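Local coordinates for MdbA (PDB 4Z7X), which is a thiol-disulfide oxidoreductase that probably forms disulfide bonds in exported proteins, a pathway linked to sortase-mediated pilus assembly in Actinomyces oris, at residues 213-216 / 217-221. Numbering follows the deposited sequence.
Sequences TPTS and LTELV
Thr-215 and Glu-219 meet in a local i to i+4 contact, backbone to backbone and side chain to side chain, across the first turn of the last modelled helix, 216-222, where a type I beta turn from Thr-213 to Ser-216 delivers the chain from a loop into the helix. The site belongs to the C-terminal end of the thioredoxin-type fold. Backbone and side chain join the same two residues: the amide of Glu-219 donates to Thr-215 O at 3.0 Å, with an N-H...O angle of 161°, and Thr-215 OG1 donates to Glu-219 OE2 at 2.8 Å. The hydroxyl comes from above the carboxylate, 47° out of its plane, and the two side chains cross at a slant. Thr-215 places OG1 between its backbone N and carbonyl carbon (chi1 55°), while the glutamate runs back toward the turn as an extended chain whose CG passes 3.3 Å from Thr-215 O. One residue on, the amide of Leu-220 continues the helical pattern by donating to Ser-216 O at 3.1 Å.

Ser-216 OG and its backbone N both donate to Thr-213 O, OG at 2.7 Å and N at 3.2 Å, and this shared acceptor fixes the turn to the helix start. Thr-215 holds the N-cap position, yet its side chain makes no capping bond. Glu-80 on helix 68-86 accepts from the amide of Leu-217 and bonds Thr-218 OG1, while Leu-217 packs on His-77 and Ile-81 of that helix.

Held by one hydroxyl from above its plane, the Glu-219 carboxylate lies within the first turn, near the positive end of the helix dipole, which would probably favour its negative charge; Glu-80, bonded to Leu-217 N and Thr-218 OG1 at the same end, would probably be favoured likewise.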
ATOM      1  N   THR A 213       7.035  -0.026 -18.356  1.00 32.75           N
ATOM      2  CA  THR A 213       6.205  -1.047 -18.965  1.00 27.24           C
ATOM      3  C   THR A 213       5.558  -1.922 -17.881  1.00 20.46           C
ATOM      4  O   THR A 213       6.012  -1.929 -16.721  1.00 19.56           O
ATOM      5  CB  THR A 213       7.017  -1.942 -19.927  1.00 29.30           C
ATOM      6  OG1 THR A 213       7.767  -2.918 -19.184  1.00 32.89           O
ATOM      7  CG2 THR A 213       7.954  -1.117 -20.802  1.00 36.44           C
ATOM      8  N   PRO A 214       4.495  -2.667 -18.254  1.00 20.70           N
ATOM      9  CA  PRO A 214       3.811  -3.467 -17.242  1.00 19.85           C
ATOM     10  C   PRO A 214       4.550  -4.712 -16.841  1.00 19.83           C
ATOM     11  O   PRO A 214       4.058  -5.468 -16.005  1.00 20.14           O
ATOM     12  CB  PRO A 214       2.478  -3.874 -17.897  1.00 23.27           C
ATOM     13  CG  PRO A 214       2.497  -3.378 -19.281  1.00 29.14           C
ATOM     14  CD  PRO A 214       3.719  -2.544 -19.506  1.00 24.01           C
ATOM     15  N   THR A 215       5.699  -4.958 -17.448  1.00 18.18           N
ATOM     16  CA  THR A 215       6.540  -6.089 -17.073  1.00 18.14           C
ATOM     17  C   THR A 215       7.892  -5.660 -16.522  1.00 16.28           C
ATOM     18  O   THR A 215       8.775  -6.504 -16.298  1.00 18.67           O
ATOM     19  CB  THR A 215       6.809  -6.989 -18.283  1.00 26.71           C
ATOM     20  OG1 THR A 215       7.370  -6.204 -19.342  1.00 33.13           O
ATOM     21  CG2 THR A 215       5.544  -7.608 -18.716  1.00 26.35           C
ATOM     22  N   SER A 216       8.062  -4.366 -16.312  1.00 16.59           N
ATOM     23  CA  SER A 216       9.374  -3.870 -15.888  0.60 16.85           C
ATOM     24  C   SER A 216       9.806  -4.316 -14.487  1.00 17.45           C
ATOM     25  O   SER A 216      10.986  -4.560 -14.286  1.00 16.70           O
ATOM     26  CB  SER A 216       9.495  -2.368 -16.085  0.60 18.50           C
ATOM     27  OG  SER A 216       8.436  -1.681 -15.476  0.60 21.43           O
ATOM     28  N   LEU A 217       8.882  -4.494 -13.540  1.00 14.50           N
ATOM     29  CA  LEU A 217       9.268  -5.019 -12.225  1.00 13.17           C
ATOM     30  C   LEU A 217       9.669  -6.486 -12.365  1.00 12.02           C
ATOM     31  O   LEU A 217      10.612  -6.941 -11.721  1.00 13.72           O
ATOM     32  CB  LEU A 217       8.172  -4.853 -11.131  1.00 13.63           C
ATOM     33  CG  LEU A 217       7.962  -3.390 -10.708  1.00 15.80           C
ATOM     34  CD1 LEU A 217       6.660  -3.310  -9.956  1.00 15.58           C
ATOM     35  CD2 LEU A 217       9.112  -2.893  -9.852  1.00 17.66           C
ATOM     36  N   THR A 218       8.937  -7.236 -13.169  1.00 12.76           N
ATOM     37  CA  THR A 218       9.269  -8.639 -13.404  1.00 13.00           C
ATOM     38  C   THR A 218      10.679  -8.811 -13.972  1.00 14.94           C
ATOM     39  O   THR A 218      11.464  -9.653 -13.500  1.00 15.41           O
ATOM     40  CB  THR A 218       8.185  -9.302 -14.256  1.00 15.46           C
ATOM     41  OG1 THR A 218       6.934  -9.157 -13.595  1.00 17.12           O
ATOM     42  CG2 THR A 218       8.478 -10.737 -14.474  1.00 15.56           C
ATOM     43  N   GLU A 219      11.011  -7.960 -14.929  1.00 15.42           N
ATOM     44  CA  GLU A 219      12.358  -7.948 -15.513  1.00 16.66           C
ATOM     45  C   GLU A 219      13.441  -7.636 -14.501  1.00 17.36           C
ATOM     46  O   GLU A 219      14.483  -8.300 -14.482  1.00 20.06           O
ATOM     47  CB  GLU A 219      12.416  -6.975 -16.675  1.00 18.87           C
ATOM     48  CG  GLU A 219      11.524  -7.410 -17.843  1.00 23.80           C
ATOM     49  CD  GLU A 219      11.080  -6.267 -18.751  1.00 28.61           C
ATOM     50  OE1 GLU A 219      11.666  -5.151 -18.690  1.00 34.43           O
ATOM     51  OE2 GLU A 219      10.139  -6.493 -19.545  1.00 32.02           O
ATOM     52  N   LEU A 220      13.179  -6.661 -13.640  1.00 15.32           N
ATOM     53  CA  LEU A 220      14.090  -6.333 -12.548  1.00 15.94           C
ATOM     54  C   LEU A 220      14.271  -7.526 -11.611  1.00 14.10           C
ATOM     55  O   LEU A 220      15.381  -7.900 -11.268  1.00 18.76           O
ATOM     56  CB  LEU A 220      13.533  -5.149 -11.778  1.00 17.39           C
ATOM     57  CG  LEU A 220      14.268  -4.780 -10.475  1.00 20.29           C
ATOM     58  CD1 LEU A 220      15.743  -4.477 -10.725  1.00 24.21           C
ATOM     59  CD2 LEU A 220      13.576  -3.641  -9.758  1.00 24.50           C
ATOM     60  N   VAL A 221      13.160  -8.115 -11.180  1.00 13.77           N
ATOM     61  CA  VAL A 221      13.200  -9.212 -10.206  1.00 15.69           C
ATOM     62  C   VAL A 221      13.886 -10.460 -10.782  1.00 17.64           C
ATOM     63  O   VAL A 221      14.691 -11.118 -10.104  1.00 18.33           O
ATOM     64  CB  VAL A 221      11.772  -9.521  -9.678  1.00 15.78           C
ATOM     65  CG1 VAL A 221      11.713 -10.782  -8.844  1.00 19.07           C
ATOM     66  CG2 VAL A 221      11.254  -8.335  -8.882  1.00 15.38           C
TER